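Local coordinates for protein CurM Sulfotransferase (Moorea producta, PDB 4GBM) that probably transfers a sulfonate group from the donor PAPS to a polyketide intermediate in curacin biosynthesis, leaving adenosine-3'-5'-diphosphate as the spent cofactor, at residues 84-87 with 88-91; 273-276 with 277-281. The protein carries 2 engineered substitutions. One frame throughout, in Å; residues are numbered along the deposited sequence.

Contact 1: 84-87 with 88-91; sequences LGEG and LQKT. With ZN (zinc ion), chain B; SO4 (sulfate ion), chain Q.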
ATOM      1  N   LEU A  84       7.678 -10.256  -9.542  1.00 23.92           N
ATOM      2  CA  LEU A  84       9.004 -10.400  -8.927  1.00 23.56           C
ATOM      3  C   LEU A  84       9.148  -9.830  -7.508  1.00 22.38           C
ATOM      4  O   LEU A  84       9.963 -10.325  -6.726  1.00 22.24           O
ATOM      5  CB  LEU A  84      10.103  -9.875  -9.862  1.00 23.94           C
ATOM      6  CG  LEU A  84      10.124 -10.461 -11.281  1.00 25.37           C
ATOM      7  CD1 LEU A  84      11.188  -9.768 -12.120  1.00 25.93           C
ATOM      8  CD2 LEU A  84      10.336 -11.977 -11.293  1.00 26.42           C
ATOM      9  N   GLY A  85       8.364  -8.806  -7.176  1.00 21.71           N
ATOM     10  CA  GLY A  85       8.320  -8.280  -5.803  1.00 20.84           C
ATOM     11  C   GLY A  85       9.664  -7.839  -5.249  1.00 20.62           C
ATOM     12  O   GLY A  85      10.020  -8.151  -4.103  1.00 20.04           O
ATOM     13  N   GLU A  86      10.401  -7.080  -6.050  1.00 20.55           N
ATOM     14  CA  GLU A  86      11.763  -6.686  -5.693  1.00 20.49           C
ATOM     15  C   GLU A  86      11.865  -5.378  -4.908  1.00 19.98           C
ATOM     16  O   GLU A  86      12.920  -4.746  -4.907  1.00 20.36           O
ATOM     17  CB  GLU A  86      12.623  -6.607  -6.954  1.00 21.40           C
ATOM     18  CG  GLU A  86      12.780  -7.946  -7.651  1.00 22.99           C
ATOM     19  CD  GLU A  86      13.718  -7.907  -8.834  1.00 27.91           C
ATOM     20  OE1 GLU A  86      14.003  -8.995  -9.365  1.00 30.15           O
ATOM     21  OE2 GLU A  86      14.171  -6.811  -9.241  1.00 27.51           O
ATOM     22  N   GLY A  87      10.782  -4.982  -4.236  1.00 19.49           N
ATOM     23  CA  GLY A  87      10.793  -3.776  -3.401  1.00 19.23           C
ATOM     24  C   GLY A  87      11.999  -3.707  -2.479  1.00 19.13           C
ATOM     25  O   GLY A  87      12.683  -2.681  -2.407  1.00 19.47           O
ATOM     26  N   LEU A  88      12.266  -4.800  -1.771  1.00 18.89           N
ATOM     27  CA  LEU A  88      13.403  -4.838  -0.849  1.00 18.88           C
ATOM     28  C   LEU A  88      14.741  -4.763  -1.581  1.00 19.49           C
ATOM     29  O   LEU A  88      15.627  -4.006  -1.180  1.00 19.81           O
ATOM     30  CB  LEU A  88      13.332  -6.070   0.062  1.00 18.70           C
ATOM     31  CG  LEU A  88      14.343  -6.135   1.216  1.00 18.71           C
ATOM     32  CD1 LEU A  88      14.120  -5.000   2.227  1.00 19.99           C
ATOM     33  CD2 LEU A  88      14.245  -7.489   1.906  1.00 18.82           C
ATOM     34  N   GLN A  89      14.874  -5.524  -2.666  1.00 19.90           N
ATOM     35  CA  GLN A  89      16.074  -5.478  -3.511  1.00 20.81           C
ATOM     36  C   GLN A  89      16.317  -4.075  -4.072  1.00 21.41           C
ATOM     37  O   GLN A  89      17.434  -3.564  -4.005  1.00 22.18           O
ATOM     38  CB  GLN A  89      15.973  -6.505  -4.637  1.00 21.64           C
ATOM     39  CG  GLN A  89      17.262  -6.747  -5.389  1.00 24.53           C
ATOM     40  CD  GLN A  89      17.092  -7.745  -6.524  1.00 30.13           C
ATOM     41  OE1 GLN A  89      17.041  -7.368  -7.692  1.00 34.37           O
ATOM     42  NE2 GLN A  89      16.996  -9.024  -6.179  1.00 32.45           N
ATOM     43  N   LYS A  90      15.262  -3.447  -4.599  1.00 21.27           N
ATOM     44  CA  LYS A  90      15.353  -2.085  -5.124  1.00 22.06           C
ATOM     45  C   LYS A  90      15.687  -1.068  -4.046  1.00 22.10           C
ATOM     46  O   LYS A  90      16.402  -0.097  -4.308  1.00 23.25           O
ATOM     47  CB  LYS A  90      14.057  -1.682  -5.841  1.00 22.18           C
ATOM     48  CG  LYS A  90      13.896  -2.327  -7.207  1.00 25.23           C
ATOM     49  CD  LYS A  90      12.581  -1.919  -7.857  1.00 28.93           C
ATOM     50  CE  LYS A  90      12.437  -2.542  -9.239  1.00 32.33           C
ATOM     51  NZ  LYS A  90      13.497  -2.094 -10.183  1.00 36.38           N
ATOM     52  N   THR A  91      15.164  -1.288  -2.837  1.00 21.12           N
ATOM     53  CA  THR A  91      15.451  -0.397  -1.717  1.00 21.27           C
ATOM     54  C   THR A  91      16.948  -0.349  -1.425  1.00 22.05           C
ATOM     55  O   THR A  91      17.533   0.734  -1.383  1.00 23.14           O
ATOM     56  CB  THR A  91      14.634  -0.775  -0.460  1.00 20.28           C
ATOM     57  OG1 THR A  91      13.255  -0.470  -0.700  1.00 19.97           O
ATOM     58  CG2 THR A  91      15.104   0.008   0.755  1.00 20.61           C
TER
HETATM   59 ZN    ZN B 401      15.249  -8.585 -10.897  0.50 12.64          ZN
HETATM   60  S   SO4 Q 416      13.601  -9.256  -2.530  0.80 19.76           S
HETATM   61  O1  SO4 Q 416      13.605  -9.137  -1.077  0.80 23.16           O
HETATM   62  O2  SO4 Q 416      12.419 -10.034  -2.903  0.80 30.10           O
HETATM   63  O3  SO4 Q 416      13.509  -7.938  -3.144  0.80 21.64           O
HETATM   64  O4  SO4 Q 416      14.814  -9.964  -2.919  0.80 27.41           O
HETATM   65  O   HOH W   1      10.406  -6.773  -1.590  1.00 17.73           O
HETATM   66  O   HOH W   2      16.846  -7.399 -10.716  1.00 28.43           O

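Contact 2: 273-276 with 277-281; sequences LKHN and TIDES. With ZN (zinc ion), chain D; A3P (adenosine-3'-5'-diphosphate), chain G.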
ATOM      1  N   LEU A 273       1.686   2.415 -14.998  1.00 10.26           N
ATOM      2  CA  LEU A 273       2.382   2.766 -16.234  1.00 10.99           C
ATOM      3  C   LEU A 273       1.494   2.707 -17.487  1.00 11.41           C
ATOM      4  O   LEU A 273       1.984   2.874 -18.608  1.00 14.16           O
ATOM      5  CB  LEU A 273       3.668   1.945 -16.395  1.00 11.82           C
ATOM      6  CG  LEU A 273       4.720   2.159 -15.295  1.00 11.73           C
ATOM      7  CD1 LEU A 273       5.905   1.233 -15.506  1.00 15.01           C
ATOM      8  CD2 LEU A 273       5.186   3.619 -15.187  1.00 14.03           C
ATOM      9  N   LYS A 274       0.193   2.476 -17.296  1.00 11.12           N
ATOM     10  CA  LYS A 274      -0.778   2.634 -18.386  1.00 11.48           C
ATOM     11  C   LYS A 274      -1.366   4.047 -18.421  1.00 11.50           C
ATOM     12  O   LYS A 274      -2.217   4.362 -19.266  1.00 11.68           O
ATOM     13  CB  LYS A 274      -1.877   1.573 -18.306  1.00 12.70           C
ATOM     14  CG  LYS A 274      -1.369   0.174 -18.651  1.00 14.32           C
ATOM     15  CD  LYS A 274      -2.482  -0.854 -18.567  1.00 16.66           C
ATOM     16  CE  LYS A 274      -1.951  -2.266 -18.781  1.00 16.76           C
ATOM     17  NZ  LYS A 274      -1.111  -2.724 -17.633  1.00 18.02           N
ATOM     18  N   HIS A 275      -0.891   4.896 -17.512  1.00 10.51           N
ATOM     19  CA  HIS A 275      -1.267   6.307 -17.477  1.00 10.44           C
ATOM     20  C   HIS A 275      -0.010   7.166 -17.555  1.00 10.67           C
ATOM     21  O   HIS A 275       1.107   6.653 -17.439  1.00 11.21           O
ATOM     22  CB  HIS A 275      -2.066   6.600 -16.196  1.00  9.84           C
ATOM     23  CG  HIS A 275      -3.284   5.740 -16.052  1.00  9.66           C
ATOM     24  ND1 HIS A 275      -4.494   6.055 -16.629  1.00  9.86           N
ATOM     25  CD2 HIS A 275      -3.475   4.558 -15.422  1.00  9.38           C
ATOM     26  CE1 HIS A 275      -5.380   5.116 -16.360  1.00 12.93           C
ATOM     27  NE2 HIS A 275      -4.784   4.190 -15.632  1.00  9.79           N
ATOM     28  N   ASN A 276      -0.186   8.466 -17.766  1.00 10.79           N
ATOM     29  CA  ASN A 276       0.956   9.381 -17.798  1.00 11.05           C
ATOM     30  C   ASN A 276       0.729  10.665 -17.007  1.00 10.84           C
ATOM     31  O   ASN A 276       1.538  11.598 -17.073  1.00 11.62           O
ATOM     32  CB  ASN A 276       1.394   9.678 -19.246  1.00 11.79           C
ATOM     33  CG  ASN A 276       0.371  10.482 -20.018  1.00 12.08           C
ATOM     34  OD1 ASN A 276      -0.702  10.802 -19.504  1.00 11.75           O
ATOM     35  ND2 ASN A 276       0.697  10.812 -21.268  1.00 12.79           N
ATOM     36  N   THR A 277      -0.367  10.688 -16.248  1.00 10.67           N
ATOM     37  CA  THR A 277      -0.695  11.794 -15.361  1.00 11.95           C
ATOM     38  C   THR A 277      -1.567  11.263 -14.230  1.00 10.44           C
ATOM     39  O   THR A 277      -1.974  10.102 -14.258  1.00 10.27           O
ATOM     40  CB  THR A 277      -1.419  12.941 -16.124  1.00 14.52           C
ATOM     41  OG1 THR A 277      -1.498  14.103 -15.285  1.00 17.18           O
ATOM     42  CG2 THR A 277      -2.818  12.516 -16.578  1.00 15.21           C
ATOM     43  N   ILE A 278      -1.853  12.111 -13.247  1.00  9.64           N
ATOM     44  CA  ILE A 278      -2.863  11.777 -12.231  1.00 10.10           C
ATOM     45  C   ILE A 278      -4.207  11.853 -12.952  1.00  9.98           C
ATOM     46  O   ILE A 278      -4.667  12.942 -13.314  1.00 12.14           O
ATOM     47  CB  ILE A 278      -2.820  12.753 -11.049  1.00  9.49           C
ATOM     48  CG1 ILE A 278      -1.433  12.734 -10.396  1.00 10.87           C
ATOM     49  CG2 ILE A 278      -3.921  12.399 -10.035  1.00 10.72           C
ATOM     50  CD1 ILE A 278      -1.160  13.912  -9.449  1.00 11.72           C
ATOM     51  N   ASP A 279      -4.815  10.695 -13.192  1.00  9.27           N
ATOM     52  CA  ASP A 279      -5.944  10.618 -14.119  1.00 10.39           C
ATOM     53  C   ASP A 279      -7.267  10.717 -13.365  1.00  9.65           C
ATOM     54  O   ASP A 279      -7.736   9.747 -12.765  1.00 11.56           O
ATOM     55  CB  ASP A 279      -5.870   9.335 -14.958  1.00  9.61           C
ATOM     56  CG  ASP A 279      -6.916   9.290 -16.055  1.00 13.26           C
ATOM     57  OD1 ASP A 279      -7.895  10.063 -15.979  1.00 13.52           O
ATOM     58  OD2 ASP A 279      -6.751   8.491 -17.003  1.00 14.10           O
ATOM     59  N   GLU A 280      -7.861  11.910 -13.408  1.00 10.68           N
ATOM     60  CA  GLU A 280      -9.078  12.194 -12.646  1.00 11.72           C
ATOM     61  C   GLU A 280     -10.281  11.377 -13.112  1.00 12.42           C
ATOM     62  O   GLU A 280     -11.232  11.197 -12.355  1.00 12.74           O
ATOM     63  CB  GLU A 280      -9.412  13.695 -12.693  1.00 14.17           C
ATOM     64  CG  GLU A 280      -9.905  14.205 -14.052  1.00 19.58           C
ATOM     65  CD  GLU A 280     -11.418  14.042 -14.239  1.00 31.35           C
ATOM     66  OE1 GLU A 280     -12.185  14.331 -13.289  1.00 33.45           O
ATOM     67  OE2 GLU A 280     -11.840  13.629 -15.344  1.00 36.76           O
ATOM     68  N   SER A 281     -10.237  10.891 -14.354  1.00 11.45           N
ATOM     69  CA  SER A 281     -11.396  10.229 -14.958  1.00 12.36           C
ATOM     70  C   SER A 281     -11.746   8.921 -14.282  1.00 12.70           C
ATOM     71  O   SER A 281     -12.861   8.418 -14.445  1.00 14.55           O
ATOM     72  CB  SER A 281     -11.168   9.986 -16.451  1.00 13.04           C
ATOM     73  OG  SER A 281     -10.867  11.205 -17.091  1.00 16.29           O
TER
HETATM   74 ZN    ZN D 403      -5.102   7.690 -17.820  1.00  9.99          ZN
HETATM   75  P1  A3P G 406      -7.284  -0.222 -12.517  1.00  8.85           P
HETATM   76  O1P A3P G 406      -7.611  -1.693 -12.467  1.00 10.34           O
HETATM   77  O2P A3P G 406      -6.100   0.102 -13.392  1.00  9.15           O
HETATM   78  O3P A3P G 406      -8.493   0.642 -12.743  1.00  9.90           O
HETATM   79  P2  A3P G 406      -3.607  -0.219  -6.312  1.00  7.32           P
HETATM   80  O4P A3P G 406      -4.080   0.017  -4.912  1.00  7.09           O
HETATM   81  O5P A3P G 406      -3.669  -1.643  -6.787  1.00  9.94           O
HETATM   82  O6P A3P G 406      -2.294   0.456  -6.609  1.00  6.21           O
HETATM   83  O5' A3P G 406      -4.704   0.524  -7.239  1.00  7.15           O
HETATM   84  C5' A3P G 406      -4.685   0.307  -8.654  1.00  8.15           C
HETATM   85  C4' A3P G 406      -5.639   1.311  -9.253  1.00  7.40           C
HETATM   86  O4' A3P G 406      -5.060   2.617  -9.146  1.00  8.11           O
HETATM   87  C3' A3P G 406      -5.832   1.115 -10.744  1.00  7.37           C
HETATM   88  O3' A3P G 406      -6.809   0.093 -10.993  1.00  7.70           O
HETATM   89  C2' A3P G 406      -6.265   2.513 -11.171  1.00  8.91           C
HETATM   90  O2' A3P G 406      -7.683   2.665 -11.063  1.00  9.76           O
HETATM   91  C1' A3P G 406      -5.599   3.448 -10.167  1.00  8.61           C
HETATM   92  N9  A3P G 406      -4.492   4.197 -10.815  1.00  7.38           N
HETATM   93  C8  A3P G 406      -3.290   3.725 -11.205  1.00  8.76           C
HETATM   94  N7  A3P G 406      -2.544   4.698 -11.793  1.00  8.69           N
HETATM   95  C5  A3P G 406      -3.295   5.820 -11.779  1.00  7.18           C
HETATM   96  C6  A3P G 406      -3.136   7.223 -12.229  1.00  7.94           C
HETATM   97  N6  A3P G 406      -1.981   7.620 -12.818  1.00  8.60           N
HETATM   98  N1  A3P G 406      -4.176   8.073 -12.019  1.00  7.82           N
HETATM   99  C2  A3P G 406      -5.324   7.686 -11.416  1.00  8.81           C
HETATM  100  N3  A3P G 406      -5.528   6.426 -10.978  1.00  7.69           N
HETATM  101  C4  A3P G 406      -4.565   5.488 -11.130  1.00  6.37           C

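Contact 1: 84-87 with 88-91
Glu86 and Gln89 lie side by side at the start of helix 87-96, where Glu86 occupies the N-cap position. Its CB comes within 4.1 Å of Gln89 CB and also skirts a sulfate ion. CG lies anti to the carbonyl carbon of Glu86 (chi1 -64°), and the extended chain beyond it carries the carboxylate alongside the Gln89 amide, the two planes 42° apart, to a zinc ion. CG and then CD close on the metal, CD also lying near the amide. At the tip, OE1 of Glu86 binds the zinc at 2.0 Å. The other oxygen, Glu86 OE2, is 2.7 Å from the metal and accepts a hydrogen bond from a zinc-bound water, which probably limits rotation of the carboxylate. With an alanine in place of Gln89, the Glu86 carboxylate would probably lose its flat neighbour and a gap would open toward Gln104 and Ile107 of helix 100-113.

The first turn also offers one amide to an anion: Gln89 N donates to O3 of the sulfate at 2.8 Å, while Arg75 NH2 binds the same ion, which is probably from the crystallisation liquor. Leu88 N instead donates to a water. The helical bonding starts with Lys90 N to Glu86 O at 2.7 Å. One residue on, Gly87 O is gripped twice, by Thr91 N at 2.9 Å and by Thr91 OG1, also at 2.9 Å, from opposite faces of its carbonyl plane.

Contact 2: 273-276 with 277-281
This is a local, metal-bridged contact in the surface loop between helices 228-239 and 297-305: His275 and Asp279 share a zinc ion, and the backbone between them lines the adenine end of the cofactor pocket, with an Asx turn closing the segment. The zinc is bound by His275 ND1 at 2.1 Å and by Asp279 OD2 at 2.0 Å, with one further ligand from outside the two segments. These two ligand atoms, ND1 of His275 and OD2 of Asp279, stand 3.3 Å apart as neighbours on the metal and are not hydrogen-bonded to each other. The side chains cross at about a right angle, the imidazole and carboxylate planes turned 77° apart.

The same loop reads the adenine of adenosine-3'-5'-diphosphate through its main chain. Thr277 O accepts from N6 of the nucleotide at 2.9 Å, and Asp279 N gives a nearly straight bond to the ring nitrogen N1, also 2.9 Å long. A donor at N6 and an acceptor at N1 are what distinguish adenine along this edge, so the pair suits recognition of the base. His275 adds packing: its CB lies 3.5 Å from the nucleotide N6, and CD2 of its ring approaches N7 obliquely. Tyr251, which touches His275, also bonds to the nucleotide through its hydroxyl.

In Asp279, CG is anti to the backbone N (chi1 -173°), which carries the carboxylate away from the amide that serves N1 and lets its two oxygens divide the work. While OD2 holds the zinc, Asp279 OD1 closes the Asx turn by accepting from Ser281 N at 3.0 Å, on its anti side and 29° out of the carboxylate plane.

Contact 1 comes first along the chain, at the start of helix 87-96, and contact 2 much later, in the long loop between helices 228-239 and 297-305. Their centres are 24 Å apart and their nearest atoms about 10 Å, so they do not touch. An earlier part of the same loop nevertheless bonds to contact 1: Leu84 pairs with Ala262, Gly85 with Leu265 and Glu86 with Ala263 through backbone hydrogen bonds. Between them along the chain, His261 and Asp269 bind a further zinc ion, and Asp269 forms a salt bridge with Lys274. Residues 261-281 thus run from the neighbourhood of contact 1 to the adenine pocket, where contact 2 borders the nucleotide directly.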